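Local structure of putative large adhesion protein (Lap) involved in biofilm formation (Marinobacter hydrocarbonoclasticus ATCC 49840, 6M8M) at residues G40-L54 and D107-T119. The protein is an adhesin thought to promote bacterial attachment and biofilm formation, with a calcium-dependent PA14 domain that binds sugars such as glucose. Residues are numbered along the deposited sequence; the frame is centred on the assembly and turned at random. Where two conformers were deposited one is given.
Sequences GEYYAYAQGSDGGNL and DPENSSDAIVKLT. With CA (calcium ion), chain D; CA (calcium ion), chain C.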
loop_
_atom_site.group_PDB
_atom_site.type_symbol
_atom_site.label_atom_id
_atom_site.label_comp_id
_atom_site.label_asym_id
_atom_site.label_seq_id
_atom_site.Cartn_x
_atom_site.Cartn_y
_atom_site.Cartn_z
ATOM N N GLY A 40 -8.753 1.634 -0.559
ATOM C CA GLY A 40 -7.655 1.832 -1.496
ATOM C C GLY A 40 -7.859 3.076 -2.345
ATOM O O GLY A 40 -8.967 3.335 -2.834
ATOM N N GLU A 41 -6.777 3.813 -2.529
ATOM C CA GLU A 41 -6.724 4.971 -3.402
ATOM C C GLU A 41 -5.557 4.815 -4.356
ATOM O O GLU A 41 -4.448 4.447 -3.945
ATOM C CB GLU A 41 -6.534 6.238 -2.573
ATOM C CG GLU A 41 -7.742 6.563 -1.716
ATOM C CD GLU A 41 -7.460 7.632 -0.682
ATOM O OE1 GLU A 41 -7.557 8.828 -1.030
ATOM O OE2 GLU A 41 -7.132 7.286 0.474
ATOM N N TYR A 42 -5.781 5.125 -5.621
ATOM C CA TYR A 42 -4.770 5.046 -6.672
ATOM C C TYR A 42 -4.562 6.440 -7.245
ATOM O O TYR A 42 -5.541 7.123 -7.581
ATOM C CB TYR A 42 -5.229 4.099 -7.784
ATOM C CG TYR A 42 -4.263 3.996 -8.934
ATOM C CD1 TYR A 42 -4.333 4.866 -10.017
ATOM C CD2 TYR A 42 -3.259 3.039 -8.934
ATOM C CE1 TYR A 42 -3.429 4.771 -11.069
ATOM C CE2 TYR A 42 -2.375 2.923 -9.978
ATOM C CZ TYR A 42 -2.451 3.798 -11.032
ATOM O OH TYR A 42 -1.561 3.643 -12.059
ATOM N N TYR A 43 -3.301 6.843 -7.389
ATOM C CA TYR A 43 -2.921 8.133 -7.948
ATOM C C TYR A 43 -1.987 7.913 -9.127
ATOM O O TYR A 43 -0.932 7.283 -8.993
ATOM C CB TYR A 43 -2.182 8.983 -6.913
ATOM C CG TYR A 43 -2.985 9.313 -5.692
ATOM C CD1 TYR A 43 -3.167 8.390 -4.685
ATOM C CD2 TYR A 43 -3.577 10.555 -5.548
ATOM C CE1 TYR A 43 -3.934 8.703 -3.561
ATOM C CE2 TYR A 43 -4.326 10.868 -4.459
ATOM C CZ TYR A 43 -4.510 9.950 -3.474
ATOM O OH TYR A 43 -5.291 10.339 -2.401
ATOM N N ALA A 44 -2.361 8.471 -10.271
ATOM C CA ALA A 44 -1.497 8.545 -11.437
ATOM C C ALA A 44 -0.550 9.720 -11.253
ATOM O O ALA A 44 -0.980 10.813 -10.876
ATOM C CB ALA A 44 -2.353 8.783 -12.674
ATOM N N TYR A 45 0.735 9.497 -11.456
ATOM C CA TYR A 45 1.733 10.556 -11.347
ATOM C C TYR A 45 2.517 10.593 -12.647
ATOM O O TYR A 45 3.039 9.568 -13.088
ATOM C CB TYR A 45 2.649 10.282 -10.163
ATOM C CG TYR A 45 3.758 11.299 -9.953
ATOM C CD1 TYR A 45 4.928 11.237 -10.693
ATOM C CD2 TYR A 45 3.655 12.289 -8.993
ATOM C CE1 TYR A 45 5.963 12.144 -10.488
ATOM C CE2 TYR A 45 4.686 13.196 -8.785
ATOM C CZ TYR A 45 5.835 13.105 -9.526
ATOM O OH TYR A 45 6.869 13.996 -9.280
ATOM N N ALA A 46 2.576 11.770 -13.263
ATOM C CA ALA A 46 3.226 11.966 -14.556
ATOM C C ALA A 46 4.576 12.628 -14.331
ATOM O O ALA A 46 4.652 13.828 -14.054
ATOM C CB ALA A 46 2.349 12.835 -15.457
ATOM N N GLN A 47 5.649 11.854 -14.460
ATOM C CA GLN A 47 6.980 12.425 -14.327
ATOM C C GLN A 47 7.180 13.448 -15.435
ATOM O O GLN A 47 6.926 13.167 -16.606
ATOM C CB GLN A 47 8.026 11.317 -14.427
ATOM C CG GLN A 47 9.451 11.806 -14.239
ATOM C CD GLN A 47 10.417 10.673 -14.023
ATOM O OE1 GLN A 47 10.053 9.637 -13.451
ATOM N NE2 GLN A 47 11.667 10.862 -14.421
ATOM N N GLY A 48 7.640 14.631 -15.062
ATOM C CA GLY A 48 7.589 15.794 -15.918
ATOM C C GLY A 48 6.577 16.750 -15.331
ATOM O O GLY A 48 6.905 17.527 -14.440
ATOM N N SER A 49 5.325 16.673 -15.775
ATOM C CA SER A 49 4.349 17.677 -15.359
ATOM C C SER A 49 4.153 17.689 -13.845
ATOM O O SER A 49 4.005 18.758 -13.243
ATOM C CB SER A 49 3.027 17.475 -16.098
ATOM O OG SER A 49 2.432 16.229 -15.795
ATOM N N ASP A 50 4.145 16.519 -13.209
ATOM C CA ASP A 50 3.936 16.442 -11.768
ATOM C C ASP A 50 5.223 16.546 -10.963
ATOM O O ASP A 50 5.160 16.524 -9.727
ATOM C CB ASP A 50 3.211 15.149 -11.389
ATOM C CG ASP A 50 1.766 15.139 -11.818
ATOM O OD1 ASP A 50 1.091 16.198 -11.717
ATOM O OD2 ASP A 50 1.282 14.069 -12.236
ATOM N N GLY A 51 6.371 16.643 -11.621
ATOM C CA GLY A 51 7.641 16.744 -10.955
ATOM C C GLY A 51 8.597 15.634 -11.328
ATOM O O GLY A 51 8.439 14.975 -12.354
ATOM N N GLY A 52 9.604 15.421 -10.497
ATOM C CA GLY A 52 10.625 14.441 -10.778
ATOM C C GLY A 52 10.175 13.024 -10.474
ATOM O O GLY A 52 9.058 12.756 -10.017
ATOM N N ASN A 53 11.077 12.089 -10.746
ATOM C CA ASN A 53 10.811 10.684 -10.477
ATOM C C ASN A 53 10.369 10.486 -9.034
ATOM O O ASN A 53 10.889 11.127 -8.122
ATOM C CB ASN A 53 12.093 9.897 -10.728
ATOM C CG ASN A 53 11.861 8.413 -10.750
ATOM O OD1 ASN A 53 10.762 7.946 -11.054
ATOM N ND2 ASN A 53 12.890 7.654 -10.428
ATOM N N LEU A 54 9.405 9.602 -8.818
ATOM C CA LEU A 54 9.054 9.236 -7.454
ATOM C C LEU A 54 10.207 8.466 -6.838
ATOM O O LEU A 54 10.709 7.505 -7.424
ATOM C CB LEU A 54 7.796 8.383 -7.421
ATOM C CG LEU A 54 6.530 9.112 -7.868
ATOM C CD1 LEU A 54 5.336 8.169 -7.697
ATOM C CD2 LEU A 54 6.290 10.405 -7.109
ATOM N N ASP A 107 -11.330 3.087 -14.541
ATOM C CA ASP A 107 -9.998 2.833 -15.080
ATOM C C ASP A 107 -9.245 4.155 -15.022
ATOM O O ASP A 107 -9.562 5.072 -15.800
ATOM C CB ASP A 107 -10.087 2.325 -16.505
ATOM C CG ASP A 107 -8.726 2.036 -17.119
ATOM O OD1 ASP A 107 -7.694 2.261 -16.441
ATOM O OD2 ASP A 107 -8.669 1.568 -18.285
ATOM N N PRO A 108 -8.308 4.333 -14.104
ATOM C CA PRO A 108 -7.620 5.621 -13.998
ATOM C C PRO A 108 -6.741 5.878 -15.210
ATOM O O PRO A 108 -6.332 4.964 -15.916
ATOM C CB PRO A 108 -6.783 5.471 -12.727
ATOM C CG PRO A 108 -6.501 4.006 -12.654
ATOM C CD PRO A 108 -7.719 3.305 -13.225
ATOM N N GLU A 109 -6.448 7.149 -15.445
ATOM C CA GLU A 109 -5.565 7.509 -16.543
ATOM C C GLU A 109 -4.218 6.820 -16.387
ATOM O O GLU A 109 -3.780 6.514 -15.272
ATOM C CB GLU A 109 -5.383 9.026 -16.583
ATOM C CG GLU A 109 -4.604 9.576 -15.413
ATOM C CD GLU A 109 -4.794 11.075 -15.226
ATOM O OE1 GLU A 109 -5.867 11.489 -14.730
ATOM O OE2 GLU A 109 -3.876 11.840 -15.574
ATOM N N ASN A 110 -3.582 6.551 -17.516
ATOM C CA ASN A 110 -2.258 5.949 -17.527
ATOM C C ASN A 110 -1.177 7.001 -17.271
ATOM O O ASN A 110 -1.354 8.187 -17.556
ATOM C CB ASN A 110 -2.005 5.299 -18.879
ATOM C CG ASN A 110 -3.034 4.236 -19.214
ATOM O OD1 ASN A 110 -3.610 3.608 -18.325
ATOM N ND2 ASN A 110 -3.283 4.038 -20.493
ATOM N N SER A 111 -0.045 6.559 -16.723
ATOM C CA SER A 111 1.024 7.481 -16.386
ATOM C C SER A 111 2.332 6.730 -16.206
ATOM O O SER A 111 2.369 5.501 -16.144
ATOM C CB SER A 111 0.695 8.258 -15.112
ATOM O OG SER A 111 0.522 7.373 -14.008
ATOM N N SER A 112 3.413 7.500 -16.086
ATOM C CA SER A 112 4.745 6.928 -15.924
ATOM C C SER A 112 4.922 6.273 -14.563
ATOM O O SER A 112 5.595 5.239 -14.450
ATOM C CB SER A 112 5.794 8.025 -16.118
ATOM O OG SER A 112 5.651 9.063 -15.164
ATOM N N ASP A 113 4.392 6.894 -13.513
ATOM C CA ASP A 113 4.589 6.500 -12.129
ATOM C C ASP A 113 3.215 6.312 -11.496
ATOM O O ASP A 113 2.203 6.809 -11.993
ATOM C CB ASP A 113 5.361 7.569 -11.349
ATOM C CG ASP A 113 6.796 7.801 -11.855
ATOM O OD1 ASP A 113 7.009 8.000 -13.078
ATOM O OD2 ASP A 113 7.731 7.799 -11.025
ATOM N N ALA A 114 3.167 5.658 -10.340
ATOM C CA ALA A 114 1.879 5.398 -9.711
ATOM C C ALA A 114 2.049 5.273 -8.209
ATOM O O ALA A 114 3.079 4.815 -7.720
ATOM C CB ALA A 114 1.256 4.126 -10.272
ATOM N N ILE A 115 1.000 5.657 -7.485
ATOM C CA ILE A 115 0.980 5.636 -6.028
ATOM C C ILE A 115 -0.282 4.917 -5.583
ATOM O O ILE A 115 -1.365 5.147 -6.144
ATOM C CB ILE A 115 0.985 7.073 -5.468
ATOM C CG1 ILE A 115 2.291 7.793 -5.818
ATOM C CG2 ILE A 115 0.767 7.089 -3.969
ATOM C CD1 ILE A 115 2.214 9.295 -5.713
ATOM N N VAL A 116 -0.155 4.077 -4.551
ATOM C CA VAL A 116 -1.304 3.443 -3.912
ATOM C C VAL A 116 -1.283 3.800 -2.437
ATOM O O VAL A 116 -0.229 3.744 -1.788
ATOM C CB VAL A 116 -1.265 1.912 -4.086
ATOM C CG1 VAL A 116 -2.405 1.249 -3.322
ATOM C CG2 VAL A 116 -1.296 1.547 -5.548
ATOM N N LYS A 117 -2.446 4.152 -1.898
ATOM C CA LYS A 117 -2.630 4.351 -0.470
ATOM C C LYS A 117 -3.714 3.416 0.016
ATOM O O LYS A 117 -4.747 3.260 -0.641
ATOM C CB LYS A 117 -3.002 5.793 -0.197
ATOM C CG LYS A 117 -3.277 6.099 1.250
ATOM C CD LYS A 117 -3.447 7.600 1.426
ATOM C CE LYS A 117 -3.905 7.968 2.813
ATOM N NZ LYS A 117 -4.043 9.453 2.907
ATOM N N LEU A 118 -3.470 2.789 1.146
ATOM C CA LEU A 118 -4.423 1.890 1.780
ATOM C C LEU A 118 -4.619 2.334 3.213
ATOM O O LEU A 118 -3.642 2.552 3.929
ATOM C CB LEU A 118 -3.892 0.452 1.752
ATOM C CG LEU A 118 -3.830 -0.183 0.360
ATOM C CD1 LEU A 118 -2.790 -1.282 0.303
ATOM C CD2 LEU A 118 -5.192 -0.746 -0.021
ATOM N N THR A 119 -5.870 2.442 3.645
ATOM C CA THR A 119 -6.162 2.879 5.000
ATOM C C THR A 119 -7.272 2.035 5.616
ATOM O O THR A 119 -8.147 1.506 4.930
ATOM C CB THR A 119 -6.561 4.353 5.085
ATOM O OG1 THR A 119 -7.639 4.596 4.187
ATOM C CG2 THR A 119 -5.409 5.257 4.737
HETATM CA CA CA D . 9.384 7.521 -12.895
HETATM CA CA CA C . -5.537 3.077 -17.076
HETATM O O HOH W 1 -6.669 4.993 1.602
HETATM O O HOH W 2 -5.971 10.379 0.908
HETATM O O HOH W 3 -1.581 5.614 -13.849
HETATM O O HOH W 4 -5.993 1.412 -18.850
HETATM O O HOH W 5 -4.022 3.542 -15.218
HETATM O O HOH W 6 -4.823 0.970 -16.173
HETATM O O HOH W 7 -6.547 4.419 -18.784
HETATM O O HOH W 8 11.558 6.523 -13.483
#
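Asp113 grips a calcium ion with both carboxylate oxygens, OD1 at 2.4 Å and OD2 at 2.5 Å, while Gln47 and Asn53 each bring an amide OE1 or OD1 to the same metal. The Asn53 amide stands nearly perpendicular to that carboxylate, their planes 79° apart, and a water and the Gln182 carbonyl complete the shell. A second shell fixes the ligands: Ser112 OG donates to Asp113 OD1 on its anti side (2.7 Å) and accepts from Gln47 N (2.9 Å), tying the metal-binding loop to the strand end, whereas the bond from Leu54 N to Asp113 OD2 is weak.

Behind the metal, strands 40-45 and 113-119 run antiparallel, with paired backbone bonds at Glu41–Lys117, Tyr43–Ile115 and Tyr45–Asp113. In the last pair Asp113 O also accepts from Ser111 OG, and Tyr45 N reaches it from 48° out of the carbonyl plane. Leu54 CD2 sits centrally over one Tyr45 ring face and Asp50 CB is offset on the other, while Tyr45 OH donates to a lone pair of Gly52 O (2.6 Å), holding the loop against the strand.

On the face bearing Tyr42 and Ala114, the tyrosine has CG anti to its amide nitrogen (chi1 178°), which carries the ring between Pro108 CG, 3.5 Å from Tyr42 CD1, and the Ala114 methyl. One water joins its OH to Glu109 O and Ser111 OG. Asp107, Pro108 O and Asn110 bind another calcium beyond this corner. The arrangement is an antiparallel pair within the PA14 β-sandwich, its loop end forming a calcium site beside the glucose pocket.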